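Local coordinates for protein BOLA1, chloroplastic (Arabidopsis thaliana, PDB 4PUG) that may act as a redox-regulated transcriptional regulator or a factor in iron-sulfur cluster biogenesis, binding a labile iron-sulfur cluster together with glutaredoxins, at residues I3-S8 against D43-F48; P20-I25 against K51-G56; K64-V69 against L84-K89. All blocks are in the same frame, centred on the assembly; numbering follows the deposited sequence.

Contact 1: I3-S8 against D43-F48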
ATOM      1  N   ILE A   3      -3.002  16.964  -1.174  1.00 20.47           N
ATOM      2  CA  ILE A   3      -4.233  16.212  -1.398  1.00 27.21           C
ATOM      3  C   ILE A   3      -4.390  15.159  -0.307  1.00 26.69           C
ATOM      4  O   ILE A   3      -3.537  14.284  -0.147  1.00 26.60           O
ATOM      5  CB  ILE A   3      -4.259  15.513  -2.772  1.00 24.25           C
ATOM      6  CG1 ILE A   3      -4.016  16.514  -3.901  1.00 22.27           C
ATOM      7  CG2 ILE A   3      -5.586  14.798  -2.976  1.00 25.13           C
ATOM      8  CD1 ILE A   3      -3.989  15.877  -5.275  1.00 17.83           C
ATOM      9  N   GLU A   4      -5.480  15.253   0.443  1.00 21.62           N
ATOM     10  CA  GLU A   4      -5.765  14.313   1.518  1.00 22.85           C
ATOM     11  C   GLU A   4      -6.529  13.108   0.974  1.00 22.74           C
ATOM     12  O   GLU A   4      -7.749  13.162   0.820  1.00 36.56           O
ATOM     13  CB  GLU A   4      -6.579  15.015   2.608  1.00 39.81           C
ATOM     14  CG  GLU A   4      -6.990  14.146   3.785  1.00 53.07           C
ATOM     15  CD  GLU A   4      -7.919  14.876   4.741  1.00 63.75           C
ATOM     16  OE1 GLU A   4      -8.263  16.045   4.459  1.00 48.97           O
ATOM     17  OE2 GLU A   4      -8.306  14.284   5.770  1.00 58.87           O
ATOM     18  N   ASN A   5      -5.812  12.028   0.669  1.00 23.88           N
ATOM     19  CA  ASN A   5      -6.448  10.808   0.173  1.00 16.03           C
ATOM     20  C   ASN A   5      -5.819   9.522   0.718  1.00 14.83           C
ATOM     21  O   ASN A   5      -4.932   9.570   1.572  1.00 12.88           O
ATOM     22  CB  ASN A   5      -6.506  10.795  -1.363  1.00 16.23           C
ATOM     23  CG  ASN A   5      -5.131  10.888  -2.013  1.00 22.86           C
ATOM     24  OD1 ASN A   5      -4.113  10.550  -1.408  1.00 14.55           O
ATOM     25  ND2 ASN A   5      -5.101  11.348  -3.260  1.00 16.97           N
ATOM     26  N   ARG A   6      -6.285   8.378   0.224  1.00 13.60           N
ATOM     27  CA  ARG A   6      -5.785   7.081   0.680  1.00 10.75           C
ATOM     28  C   ARG A   6      -4.316   6.863   0.318  1.00 11.08           C
ATOM     29  O   ARG A   6      -3.541   6.352   1.128  1.00 12.08           O
ATOM     30  CB  ARG A   6      -6.646   5.938   0.130  1.00 11.46           C
ATOM     31  CG  ARG A   6      -5.975   4.569   0.174  1.00 14.20           C
ATOM     32  CD  ARG A   6      -6.995   3.441   0.179  1.00 13.39           C
ATOM     33  NE  ARG A   6      -7.845   3.501   1.364  1.00 16.50           N
ATOM     34  CZ  ARG A   6      -9.154   3.729   1.338  1.00 16.34           C
ATOM     35  NH1 ARG A   6      -9.779   3.906   0.182  1.00 13.02           N
ATOM     36  NH2 ARG A   6      -9.840   3.771   2.473  1.00 14.29           N
ATOM     37  N   ALA A   7      -3.943   7.253  -0.897  1.00  9.58           N
ATOM     38  CA  ALA A   7      -2.567   7.096  -1.363  1.00 13.40           C
ATOM     39  C   ALA A   7      -1.578   7.802  -0.433  1.00 12.86           C
ATOM     40  O   ALA A   7      -0.568   7.224  -0.020  1.00  7.83           O
ATOM     41  CB  ALA A   7      -2.434   7.603  -2.792  1.00  7.90           C
ATOM     42  N   SER A   8      -1.892   9.050  -0.097  1.00 15.23           N
ATOM     43  CA  SER A   8      -1.074   9.834   0.817  1.00 14.11           C
ATOM     44  C   SER A   8      -0.986   9.207   2.206  1.00 12.48           C
ATOM     45  O   SER A   8       0.090   9.177   2.796  1.00 11.66           O
ATOM     46  CB  SER A   8      -1.594  11.269   0.927  1.00 25.71           C
ATOM     47  OG  SER A   8      -2.877  11.306   1.518  1.00 37.79           O
ATOM     48  N   ASP A  43     -15.876   5.956  -2.576  1.00 13.59           N
ATOM     49  CA  ASP A  43     -14.424   5.889  -2.467  1.00 17.93           C
ATOM     50  C   ASP A  43     -13.849   5.147  -3.673  1.00 12.10           C
ATOM     51  O   ASP A  43     -14.075   3.948  -3.833  1.00 15.39           O
ATOM     52  CB  ASP A  43     -14.034   5.177  -1.170  1.00 21.16           C
ATOM     53  CG  ASP A  43     -12.572   5.365  -0.807  1.00 18.22           C
ATOM     54  OD1 ASP A  43     -11.758   5.674  -1.701  1.00 16.82           O
ATOM     55  OD2 ASP A  43     -12.237   5.195   0.384  1.00 18.79           O
ATOM     56  N   ASP A  44     -13.108   5.862  -4.516  1.00 18.72           N
ATOM     57  CA  ASP A  44     -12.535   5.271  -5.727  1.00 10.99           C
ATOM     58  C   ASP A  44     -11.119   4.731  -5.538  1.00 15.55           C
ATOM     59  O   ASP A  44     -10.501   4.285  -6.499  1.00 13.44           O
ATOM     60  CB  ASP A  44     -12.535   6.278  -6.883  1.00 15.25           C
ATOM     61  CG  ASP A  44     -13.887   6.400  -7.557  1.00 16.81           C
ATOM     62  OD1 ASP A  44     -14.694   5.454  -7.460  1.00 18.31           O
ATOM     63  OD2 ASP A  44     -14.139   7.445  -8.193  1.00 20.35           O
ATOM     64  N   GLU A  45     -10.597   4.781  -4.317  1.00 15.55           N
ATOM     65  CA  GLU A  45      -9.262   4.243  -4.057  1.00 15.05           C
ATOM     66  C   GLU A  45      -9.346   2.834  -3.475  1.00 13.86           C
ATOM     67  O   GLU A  45      -9.259   2.638  -2.262  1.00 10.68           O
ATOM     68  CB  GLU A  45      -8.467   5.174  -3.144  1.00 13.81           C
ATOM     69  CG  GLU A  45      -8.209   6.536  -3.764  1.00 16.99           C
ATOM     70  CD  GLU A  45      -7.450   7.468  -2.843  1.00 21.09           C
ATOM     71  OE1 GLU A  45      -8.075   8.027  -1.918  1.00 14.95           O
ATOM     72  OE2 GLU A  45      -6.230   7.642  -3.044  1.00 17.27           O
ATOM     73  N   THR A  46      -9.497   1.856  -4.364  1.00 11.71           N
ATOM     74  CA  THR A  46      -9.864   0.500  -3.972  1.00 15.14           C
ATOM     75  C   THR A  46      -8.800  -0.550  -4.288  1.00 12.74           C
ATOM     76  O   THR A  46      -8.742  -1.589  -3.632  1.00 14.57           O
ATOM     77  CB  THR A  46     -11.171   0.074  -4.657  1.00 17.39           C
ATOM     78  OG1 THR A  46     -11.015   0.167  -6.078  1.00 12.73           O
ATOM     79  CG2 THR A  46     -12.320   0.971  -4.227  1.00 13.62           C
ATOM     80  N   HIS A  47      -7.971  -0.288  -5.296  1.00 13.04           N
ATOM     81  CA  HIS A  47      -6.949  -1.247  -5.715  1.00 17.24           C
ATOM     82  C   HIS A  47      -5.554  -0.638  -5.751  1.00 15.00           C
ATOM     83  O   HIS A  47      -5.316   0.355  -6.441  1.00 12.26           O
ATOM     84  CB  HIS A  47      -7.279  -1.827  -7.091  1.00 16.58           C
ATOM     85  CG  HIS A  47      -8.470  -2.729  -7.099  1.00 20.60           C
ATOM     86  ND1 HIS A  47      -9.750  -2.280  -6.859  1.00 17.71           N
ATOM     87  CD2 HIS A  47      -8.576  -4.061  -7.323  1.00 20.57           C
ATOM     88  CE1 HIS A  47     -10.593  -3.294  -6.932  1.00 17.46           C
ATOM     89  NE2 HIS A  47      -9.903  -4.388  -7.212  1.00 18.55           N
ATOM     90  N   PHE A  48      -4.624  -1.248  -5.021  1.00 13.54           N
ATOM     91  CA  PHE A  48      -3.255  -0.738  -4.973  1.00 19.07           C
ATOM     92  C   PHE A  48      -2.179  -1.815  -5.105  1.00 16.40           C
ATOM     93  O   PHE A  48      -2.295  -2.908  -4.544  1.00 18.42           O
ATOM     94  CB  PHE A  48      -3.022   0.074  -3.696  1.00 13.84           C
ATOM     95  CG  PHE A  48      -3.585   1.469  -3.753  1.00 13.10           C
ATOM     96  CD1 PHE A  48      -2.834   2.511  -4.273  1.00 15.43           C
ATOM     97  CD2 PHE A  48      -4.861   1.738  -3.285  1.00 18.86           C
ATOM     98  CE1 PHE A  48      -3.344   3.796  -4.326  1.00 12.64           C
ATOM     99  CE2 PHE A  48      -5.380   3.022  -3.337  1.00 17.33           C
ATOM    100  CZ  PHE A  48      -4.619   4.052  -3.860  1.00 19.09           C
TER
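Arg6 and Glu45 bring the two backbones closest, with CA atoms 6.5 Å apart, where the start of helix 6-18 meets the loop leading into strand 47-53. The motif is a helix N-cap: Asn5 OD1 accepts from Ser8 N, and the Glu45 carboxylate, from the loop, accepts from the first-turn amides of Arg6 and Ala7. Arg6 N donates to Glu45 OE1 at 2.8 Å with an N-H...O angle of 164°, on the syn side though out of the carboxylate plane, while Ala7 N reaches OE2 at 3.2 Å from above that plane. A carboxylate so placed would probably be stabilised by the positive end of the helix dipole. The Arg6 side chain runs past that of Glu45 in the opposite direction: CG is anti to the backbone N (chi1 162°), and a bend at chi3 turns NH1 back to the loop. There NH1 forms a salt bridge with Asp43 OD2 (2.8 Å) and donates to Glu45 O, both near the guanidinium edge but tilted from its plane, with NH1 above the Asp43 carboxylate plane; NE pairs with Glu76 outside the two segments. Asp43 is itself fixed by an Asx turn, its OD1 accepting from Glu45 N. The buried Phe48 ring meets the Arg6 stem and the Ala7 methyl obliquely: CE2 is 3.9 Å from Arg6 CG, and CE1 is 4.2 Å from Ala7 CB.

Contact 2: P20-I25 against K51-G56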
ATOM      1  N   PRO A  20      11.375   3.037   4.222  1.00 20.88           N
ATOM      2  CA  PRO A  20      11.900   2.344   3.045  1.00 17.55           C
ATOM      3  C   PRO A  20      12.838   3.209   2.216  1.00 18.47           C
ATOM      4  O   PRO A  20      12.661   4.425   2.124  1.00 22.16           O
ATOM      5  CB  PRO A  20      10.639   2.026   2.239  1.00 18.03           C
ATOM      6  CG  PRO A  20       9.672   3.080   2.626  1.00 17.67           C
ATOM      7  CD  PRO A  20       9.946   3.369   4.077  1.00 17.49           C
ATOM      8  N   VAL A  21      13.843   2.581   1.624  1.00 16.73           N
ATOM      9  CA  VAL A  21      14.677   3.289   0.678  1.00 25.21           C
ATOM     10  C   VAL A  21      13.909   3.400  -0.638  1.00 21.81           C
ATOM     11  O   VAL A  21      14.144   4.319  -1.429  1.00 17.27           O
ATOM     12  CB  VAL A  21      16.052   2.610   0.482  1.00 31.03           C
ATOM     13  CG1 VAL A  21      15.913   1.284  -0.259  1.00 24.14           C
ATOM     14  CG2 VAL A  21      16.998   3.547  -0.246  1.00 37.32           C
ATOM     15  N   GLU A  22      12.966   2.483  -0.860  1.00 16.91           N
ATOM     16  CA  GLU A  22      12.121   2.610  -2.052  1.00 16.66           C
ATOM     17  C   GLU A  22      10.648   2.314  -1.786  1.00 17.02           C
ATOM     18  O   GLU A  22      10.309   1.269  -1.252  1.00 15.32           O
ATOM     19  CB  GLU A  22      12.640   1.732  -3.190  1.00 30.36           C
ATOM     20  CG  GLU A  22      11.899   1.957  -4.493  1.00 28.24           C
ATOM     21  CD  GLU A  22      12.369   1.042  -5.597  1.00 39.82           C
ATOM     22  OE1 GLU A  22      13.268   0.213  -5.342  1.00 42.21           O
ATOM     23  OE2 GLU A  22      11.837   1.157  -6.720  1.00 38.86           O
ATOM     24  N   LEU A  23       9.769   3.233  -2.175  1.00 15.37           N
ATOM     25  CA  LEU A  23       8.349   3.058  -1.899  1.00 13.90           C
ATOM     26  C   LEU A  23       7.482   3.445  -3.092  1.00 12.35           C
ATOM     27  O   LEU A  23       7.336   4.627  -3.416  1.00 13.71           O
ATOM     28  CB  LEU A  23       7.940   3.846  -0.651  1.00 11.93           C
ATOM     29  CG  LEU A  23       6.480   3.715  -0.213  1.00 10.57           C
ATOM     30  CD1 LEU A  23       6.081   2.251  -0.079  1.00 11.86           C
ATOM     31  CD2 LEU A  23       6.260   4.455   1.095  1.00 10.87           C
ATOM     32  N   VAL A  24       6.915   2.436  -3.746  1.00 18.98           N
ATOM     33  CA  VAL A  24       6.012   2.653  -4.868  1.00 10.85           C
ATOM     34  C   VAL A  24       4.577   2.329  -4.467  1.00 14.61           C
ATOM     35  O   VAL A  24       4.278   1.213  -4.039  1.00 12.05           O
ATOM     36  CB  VAL A  24       6.397   1.791  -6.085  1.00 21.59           C
ATOM     37  CG1 VAL A  24       5.534   2.158  -7.284  1.00 21.07           C
ATOM     38  CG2 VAL A  24       7.871   1.965  -6.413  1.00 18.30           C
ATOM     39  N   ILE A  25       3.695   3.312  -4.601  1.00 15.81           N
ATOM     40  CA  ILE A  25       2.284   3.115  -4.307  1.00 14.94           C
ATOM     41  C   ILE A  25       1.448   3.432  -5.542  1.00 17.11           C
ATOM     42  O   ILE A  25       1.152   4.592  -5.832  1.00 11.78           O
ATOM     43  CB  ILE A  25       1.833   3.963  -3.104  1.00 18.74           C
ATOM     44  CG1 ILE A  25       2.641   3.579  -1.864  1.00 16.68           C
ATOM     45  CG2 ILE A  25       0.346   3.784  -2.851  1.00 17.45           C
ATOM     46  CD1 ILE A  25       2.104   4.147  -0.582  1.00 18.43           C
ATOM     47  N   LYS A  51       5.093  -1.552  -3.607  1.00 19.01           N
ATOM     48  CA  LYS A  51       6.428  -2.112  -3.483  1.00 15.51           C
ATOM     49  C   LYS A  51       7.197  -1.362  -2.404  1.00 19.79           C
ATOM     50  O   LYS A  51       7.324  -0.138  -2.452  1.00 19.99           O
ATOM     51  CB  LYS A  51       7.181  -2.061  -4.812  1.00 14.19           C
ATOM     52  CG  LYS A  51       8.622  -2.540  -4.694  1.00 19.48           C
ATOM     53  CD  LYS A  51       9.326  -2.596  -6.037  1.00 18.80           C
ATOM     54  CE  LYS A  51      10.756  -3.089  -5.863  1.00 26.65           C
ATOM     55  NZ  LYS A  51      11.222  -3.912  -7.014  1.00 44.42           N
ATOM     56  N   ILE A  52       7.692  -2.105  -1.420  1.00 16.65           N
ATOM     57  CA  ILE A  52       8.424  -1.518  -0.309  1.00 21.02           C
ATOM     58  C   ILE A  52       9.803  -2.158  -0.173  1.00 21.79           C
ATOM     59  O   ILE A  52       9.921  -3.352   0.108  1.00 18.86           O
ATOM     60  CB  ILE A  52       7.664  -1.691   1.020  1.00 19.42           C
ATOM     61  CG1 ILE A  52       6.194  -1.305   0.853  1.00 20.53           C
ATOM     62  CG2 ILE A  52       8.317  -0.866   2.118  1.00 20.83           C
ATOM     63  CD1 ILE A  52       5.317  -1.709   2.021  1.00 26.03           C
ATOM     64  N   VAL A  53      10.841  -1.355  -0.382  1.00 17.57           N
ATOM     65  CA  VAL A  53      12.216  -1.767  -0.146  1.00 18.99           C
ATOM     66  C   VAL A  53      12.772  -1.076   1.105  1.00 19.52           C
ATOM     67  O   VAL A  53      13.050   0.143   1.097  1.00 20.38           O
ATOM     68  CB  VAL A  53      13.116  -1.472  -1.360  1.00 11.94           C
ATOM     69  CG1 VAL A  53      14.502  -2.035  -1.122  1.00 17.16           C
ATOM     70  CG2 VAL A  53      12.507  -2.073  -2.623  1.00 20.34           C
ATOM     71  N   SER A  54      12.932  -1.880   2.159  1.00 15.93           N
ATOM     72  CA  SER A  54      13.278  -1.416   3.497  1.00 19.76           C
ATOM     73  C   SER A  54      14.165  -2.439   4.204  1.00 21.29           C
ATOM     74  O   SER A  54      14.039  -3.641   3.960  1.00 22.69           O
ATOM     75  CB  SER A  54      12.002  -1.222   4.315  1.00 23.44           C
ATOM     76  OG  SER A  54      12.265  -1.349   5.698  1.00 23.91           O
ATOM     77  N   LYS A  55      15.029  -1.964   5.099  1.00 23.65           N
ATOM     78  CA  LYS A  55      15.914  -2.830   5.884  1.00 26.73           C
ATOM     79  C   LYS A  55      15.192  -3.533   7.031  1.00 27.07           C
ATOM     80  O   LYS A  55      15.714  -4.485   7.616  1.00 27.01           O
ATOM     81  CB  LYS A  55      17.077  -2.021   6.462  1.00 28.22           C
ATOM     82  CG  LYS A  55      18.052  -1.481   5.435  1.00 34.99           C
ATOM     83  CD  LYS A  55      18.970  -0.436   6.053  1.00 43.89           C
ATOM     84  CE  LYS A  55      20.047  -0.000   5.074  1.00 51.40           C
ATOM     85  NZ  LYS A  55      20.900   1.085   5.633  1.00 73.72           N
ATOM     86  N   GLY A  56      13.998  -3.051   7.360  1.00 20.63           N
ATOM     87  CA  GLY A  56      13.207  -3.629   8.433  1.00 13.32           C
ATOM     88  C   GLY A  56      12.740  -5.042   8.140  1.00 18.85           C
ATOM     89  O   GLY A  56      12.284  -5.747   9.039  1.00 24.16           O
TER
HETATM   90  O   HOH W   1      14.231  -2.294  -6.521  1.00 36.02           O
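Glu22 and Val53 exchange two backbone hydrogen bonds: Val53 N donates to Glu22 O at 2.8 Å, almost straight at 177°, and Glu22 N returns to Val53 O at 3.1 Å. Val24 and Lys51 form a second hydrogen-bonded pair, with 2.9 Å both from Val24 N to Lys51 O and from Lys51 N to Val24 O. The non-hydrogen-bonded pair Leu23-Ile52 lies between them. Val53 O has one more donor, Val21 N, but that bond is weak, bent to 124°. Since Val21 and Glu22 both face Val53, the strand begins with a classic beta bulge. The segment axes run at 172° to each other, so strands 22-27 and 47-53 make the antiparallel half of the mixed three-stranded sheet of the BolA fold, which resembles the class II KH fold.

Outward from the backbone, each face has its own contacts. On the face of Glu22, Val24, Lys51 and Val53, the Glu22 chain is extended beyond CG and crosses Val53 obliquely, which brings OE1 to 3.6 Å from Val53 CG2. A water donates to that same OE1 and accepts only weakly from Lys51 NZ, so the opposite charges are linked through solvent, without direct contact. On the other face Leu23 and Ile52 lie side by side, pointing the same way, Leu23 CD1 against Ile52 CG1 at 3.7 Å; Ile52 also touches Leu14 of helix 6-18, which covers this side. At the bulge Val21 lies alongside Val53, and Pro20 CB rests on the second branch of Ile52, CG2, at 3.7 Å. Ser54 CB backs against the same proline, while its OG accepts from Gly56 N in an ST turn and bonds to Leu18 O.

Contact 3: K64-V69 against L84-K89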
ATOM      1  N   LYS A  64       5.758 -13.040   7.361  1.00 19.41           N
ATOM      2  CA  LYS A  64       5.886 -12.035   8.410  1.00 22.94           C
ATOM      3  C   LYS A  64       5.942 -10.612   7.853  1.00 27.35           C
ATOM      4  O   LYS A  64       5.345  -9.696   8.424  1.00 17.99           O
ATOM      5  CB  LYS A  64       7.125 -12.313   9.256  1.00 28.77           C
ATOM      6  CG  LYS A  64       7.001 -11.888  10.696  1.00 37.27           C
ATOM      7  CD  LYS A  64       8.320 -12.071  11.412  1.00 43.26           C
ATOM      8  CE  LYS A  64       8.510 -11.009  12.478  1.00 37.70           C
ATOM      9  NZ  LYS A  64       9.880 -11.052  13.056  1.00 34.01           N
ATOM     10  N   ARG A  65       6.670 -10.431   6.752  1.00 22.12           N
ATOM     11  CA  ARG A  65       6.747  -9.138   6.072  1.00 23.77           C
ATOM     12  C   ARG A  65       5.352  -8.689   5.660  1.00 21.50           C
ATOM     13  O   ARG A  65       4.898  -7.590   5.995  1.00 19.68           O
ATOM     14  CB  ARG A  65       7.629  -9.238   4.820  1.00 17.74           C
ATOM     15  CG  ARG A  65       9.085  -9.610   5.077  1.00 17.89           C
ATOM     16  CD  ARG A  65       9.898  -9.689   3.781  1.00 23.21           C
ATOM     17  NE  ARG A  65      11.261 -10.156   4.034  1.00 24.42           N
ATOM     18  CZ  ARG A  65      12.243 -10.156   3.136  1.00 18.50           C
ATOM     19  NH1 ARG A  65      12.033  -9.709   1.905  1.00 18.08           N
ATOM     20  NH2 ARG A  65      13.445 -10.602   3.476  1.00 24.07           N
ATOM     21  N   HIS A  66       4.671  -9.566   4.929  1.00 19.65           N
ATOM     22  CA  HIS A  66       3.330  -9.267   4.445  1.00 21.84           C
ATOM     23  C   HIS A  66       2.309  -9.069   5.562  1.00 23.56           C
ATOM     24  O   HIS A  66       1.407  -8.239   5.435  1.00 23.52           O
ATOM     25  CB  HIS A  66       2.854 -10.325   3.452  1.00 36.18           C
ATOM     26  CG  HIS A  66       3.444 -10.177   2.091  1.00 39.38           C
ATOM     27  ND1 HIS A  66       2.736 -10.404   0.937  1.00 43.17           N
ATOM     28  CD2 HIS A  66       4.695  -9.810   1.693  1.00 35.19           C
ATOM     29  CE1 HIS A  66       3.507 -10.192  -0.115  1.00 43.71           C
ATOM     30  NE2 HIS A  66       4.705  -9.830   0.328  1.00 37.68           N
ATOM     31  N   ARG A  67       2.437  -9.824   6.650  1.00 20.22           N
ATOM     32  CA  ARG A  67       1.552  -9.628   7.798  1.00 14.74           C
ATOM     33  C   ARG A  67       1.808  -8.274   8.433  1.00 24.89           C
ATOM     34  O   ARG A  67       0.882  -7.622   8.914  1.00 20.92           O
ATOM     35  CB  ARG A  67       1.768 -10.712   8.852  1.00 23.99           C
ATOM     36  CG  ARG A  67       1.161 -12.057   8.521  1.00 36.68           C
ATOM     37  CD  ARG A  67       1.578 -13.102   9.552  1.00 46.30           C
ATOM     38  NE  ARG A  67       0.678 -13.137  10.701  1.00 49.91           N
ATOM     39  CZ  ARG A  67       0.826 -12.406  11.802  1.00 51.42           C
ATOM     40  NH1 ARG A  67       1.849 -11.567  11.920  1.00 41.43           N
ATOM     41  NH2 ARG A  67      -0.053 -12.515  12.791  1.00 50.61           N
ATOM     42  N   LEU A  68       3.077  -7.873   8.460  1.00 20.05           N
ATOM     43  CA  LEU A  68       3.448  -6.566   8.984  1.00 16.16           C
ATOM     44  C   LEU A  68       2.798  -5.465   8.151  1.00 23.94           C
ATOM     45  O   LEU A  68       2.116  -4.582   8.689  1.00 16.52           O
ATOM     46  CB  LEU A  68       4.968  -6.404   9.001  1.00 22.80           C
ATOM     47  CG  LEU A  68       5.524  -5.032   9.389  1.00 26.02           C
ATOM     48  CD1 LEU A  68       5.055  -4.623  10.779  1.00 34.66           C
ATOM     49  CD2 LEU A  68       7.045  -5.015   9.308  1.00 24.65           C
ATOM     50  N   VAL A  69       2.995  -5.531   6.835  1.00 19.20           N
ATOM     51  CA  VAL A  69       2.415  -4.530   5.937  1.00 19.00           C
ATOM     52  C   VAL A  69       0.885  -4.486   6.035  1.00 21.03           C
ATOM     53  O   VAL A  69       0.298  -3.404   6.105  1.00 17.70           O
ATOM     54  CB  VAL A  69       2.858  -4.727   4.469  1.00 17.10           C
ATOM     55  CG1 VAL A  69       2.256  -3.648   3.579  1.00 23.27           C
ATOM     56  CG2 VAL A  69       4.380  -4.719   4.361  1.00 14.02           C
ATOM     57  N   LEU A  84      -4.992  -5.214  -2.122  1.00 14.94           N
ATOM     58  CA  LEU A  84      -3.644  -4.748  -1.830  1.00 14.76           C
ATOM     59  C   LEU A  84      -2.625  -5.799  -2.256  1.00 28.41           C
ATOM     60  O   LEU A  84      -2.526  -6.856  -1.631  1.00 26.99           O
ATOM     61  CB  LEU A  84      -3.502  -4.484  -0.331  1.00 14.36           C
ATOM     62  CG  LEU A  84      -2.109  -4.101   0.173  1.00 29.34           C
ATOM     63  CD1 LEU A  84      -1.699  -2.764  -0.410  1.00 26.71           C
ATOM     64  CD2 LEU A  84      -2.078  -4.064   1.695  1.00 24.28           C
ATOM     65  N   SER A  85      -1.876  -5.513  -3.317  1.00 21.76           N
ATOM     66  CA  SER A  85      -0.826  -6.413  -3.789  1.00 29.34           C
ATOM     67  C   SER A  85       0.525  -5.952  -3.254  1.00 25.95           C
ATOM     68  O   SER A  85       0.873  -4.785  -3.385  1.00 19.40           O
ATOM     69  CB  SER A  85      -0.804  -6.446  -5.316  1.00 22.20           C
ATOM     70  OG  SER A  85       0.230  -7.283  -5.801  1.00 30.70           O
ATOM     71  N   ILE A  86       1.290  -6.861  -2.656  1.00 16.07           N
ATOM     72  CA  ILE A  86       2.501  -6.451  -1.943  1.00 13.79           C
ATOM     73  C   ILE A  86       3.793  -7.102  -2.426  1.00 20.82           C
ATOM     74  O   ILE A  86       3.889  -8.326  -2.514  1.00 11.85           O
ATOM     75  CB  ILE A  86       2.378  -6.721  -0.434  1.00 22.48           C
ATOM     76  CG1 ILE A  86       1.111  -6.074   0.121  1.00 26.79           C
ATOM     77  CG2 ILE A  86       3.603  -6.202   0.305  1.00 19.59           C
ATOM     78  CD1 ILE A  86       0.914  -6.317   1.587  1.00 35.54           C
ATOM     79  N   VAL A  87       4.785  -6.268  -2.729  1.00 17.53           N
ATOM     80  CA  VAL A  87       6.149  -6.742  -2.913  1.00 23.09           C
ATOM     81  C   VAL A  87       7.012  -6.115  -1.831  1.00 21.84           C
ATOM     82  O   VAL A  87       7.161  -4.898  -1.783  1.00 19.27           O
ATOM     83  CB  VAL A  87       6.709  -6.362  -4.294  1.00 17.99           C
ATOM     84  CG1 VAL A  87       8.145  -6.852  -4.431  1.00 20.17           C
ATOM     85  CG2 VAL A  87       5.833  -6.935  -5.398  1.00 17.12           C
ATOM     86  N   SER A  88       7.564  -6.940  -0.949  1.00 17.44           N
ATOM     87  CA  SER A  88       8.344  -6.428   0.173  1.00 14.81           C
ATOM     88  C   SER A  88       9.759  -7.000   0.159  1.00 25.04           C
ATOM     89  O   SER A  88       9.952  -8.199   0.359  1.00 19.93           O
ATOM     90  CB  SER A  88       7.645  -6.752   1.494  1.00 24.69           C
ATOM     91  OG  SER A  88       7.360  -8.136   1.590  1.00 33.82           O
ATOM     92  N   LYS A  89      10.746  -6.142  -0.087  1.00 23.44           N
ATOM     93  CA  LYS A  89      12.127  -6.597  -0.231  1.00 19.13           C
ATOM     94  C   LYS A  89      13.104  -5.812   0.645  1.00 19.36           C
ATOM     95  O   LYS A  89      12.762  -4.766   1.197  1.00 15.10           O
ATOM     96  CB  LYS A  89      12.574  -6.506  -1.696  1.00 20.94           C
ATOM     97  CG  LYS A  89      11.535  -6.959  -2.717  1.00 26.27           C
ATOM     98  CD  LYS A  89      11.256  -8.455  -2.638  1.00 34.17           C
ATOM     99  CE  LYS A  89      12.403  -9.271  -3.211  1.00 38.33           C
ATOM    100  NZ  LYS A  89      12.033 -10.707  -3.350  1.00 45.88           N
TER
HETATM  101  O   HOH W   2       7.171  -9.672  -1.342  1.00 24.75           O
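Arg65 makes a direct hydrogen bond between helix 64-69 and strand 84-89: NH1 donates to Ser88 O at 3.0 Å with an N-H...O angle of 149°. The oxygen lies in the guanidinium plane, at its edge, and the arginine reaches it because its chain is extended from CG to NE. The same NH1 also forms a salt bridge with Glu93, and NE donates to Met60 O. Losing the guanidinium to a leucine here would probably leave Ser88 O without this donor and Glu93 without its charged mate. A water provides the indirect polar link: it accepts from Ser88 N at 2.8 Å and lies in the plane of the His66 ring, 3.0 Å from NE2.

The aromatic contact is a CH-pi interaction. Ile86 CB sits over one face of the His66 ring, 3.9 Å from its centroid and displaced toward the rim, while Ser88 OG approaches the ring edge at CD2. The His66 CB does not point at the strand; CG, opposite the carbonyl carbon (chi1 -77°), swings the ring over to it.

Apolar packing continues with Val69, whose CG1 meets Ile86 CD1 at 3.6 Å as the two side chains slide past each other in opposite directions. Val69 also touches Ile52 on the central strand.

The axes cross at 121° with a closest approach of 8.9 Å, so the helix runs obliquely over the strand. With strands 47-53 and 83-89 parallel neighbours, helix 62-72 packs on the sheet as the covering helix of a beta-alpha-beta crossover, part of the KH-like architecture of BolA proteins.

Overall arrangement
All three contacts reach the one mixed sheet, ordered 22-27, 47-53, 83-89. Contacts 1 and 2 use opposite ends of the central strand, their centres about 19 Å apart and on opposite sides of the chain's centre; along the chain their segments alternate. Both close before contact 3 opens. The centre of contact 3 is about 18 Å from that of contact 1 and about 10 Å from that of contact 2, which it joins through the probable hydrogen bonds Ile52 N to Val87 O and Lys89 N to Ile52 O. Contact 1 touches contact 2 where Phe48 packs on Ile25, and contact 3 through the probable hydrogen bond Ser85 N to Phe48 O. The central strand thus ties the N-terminal and crossover helices into one compact BolA domain.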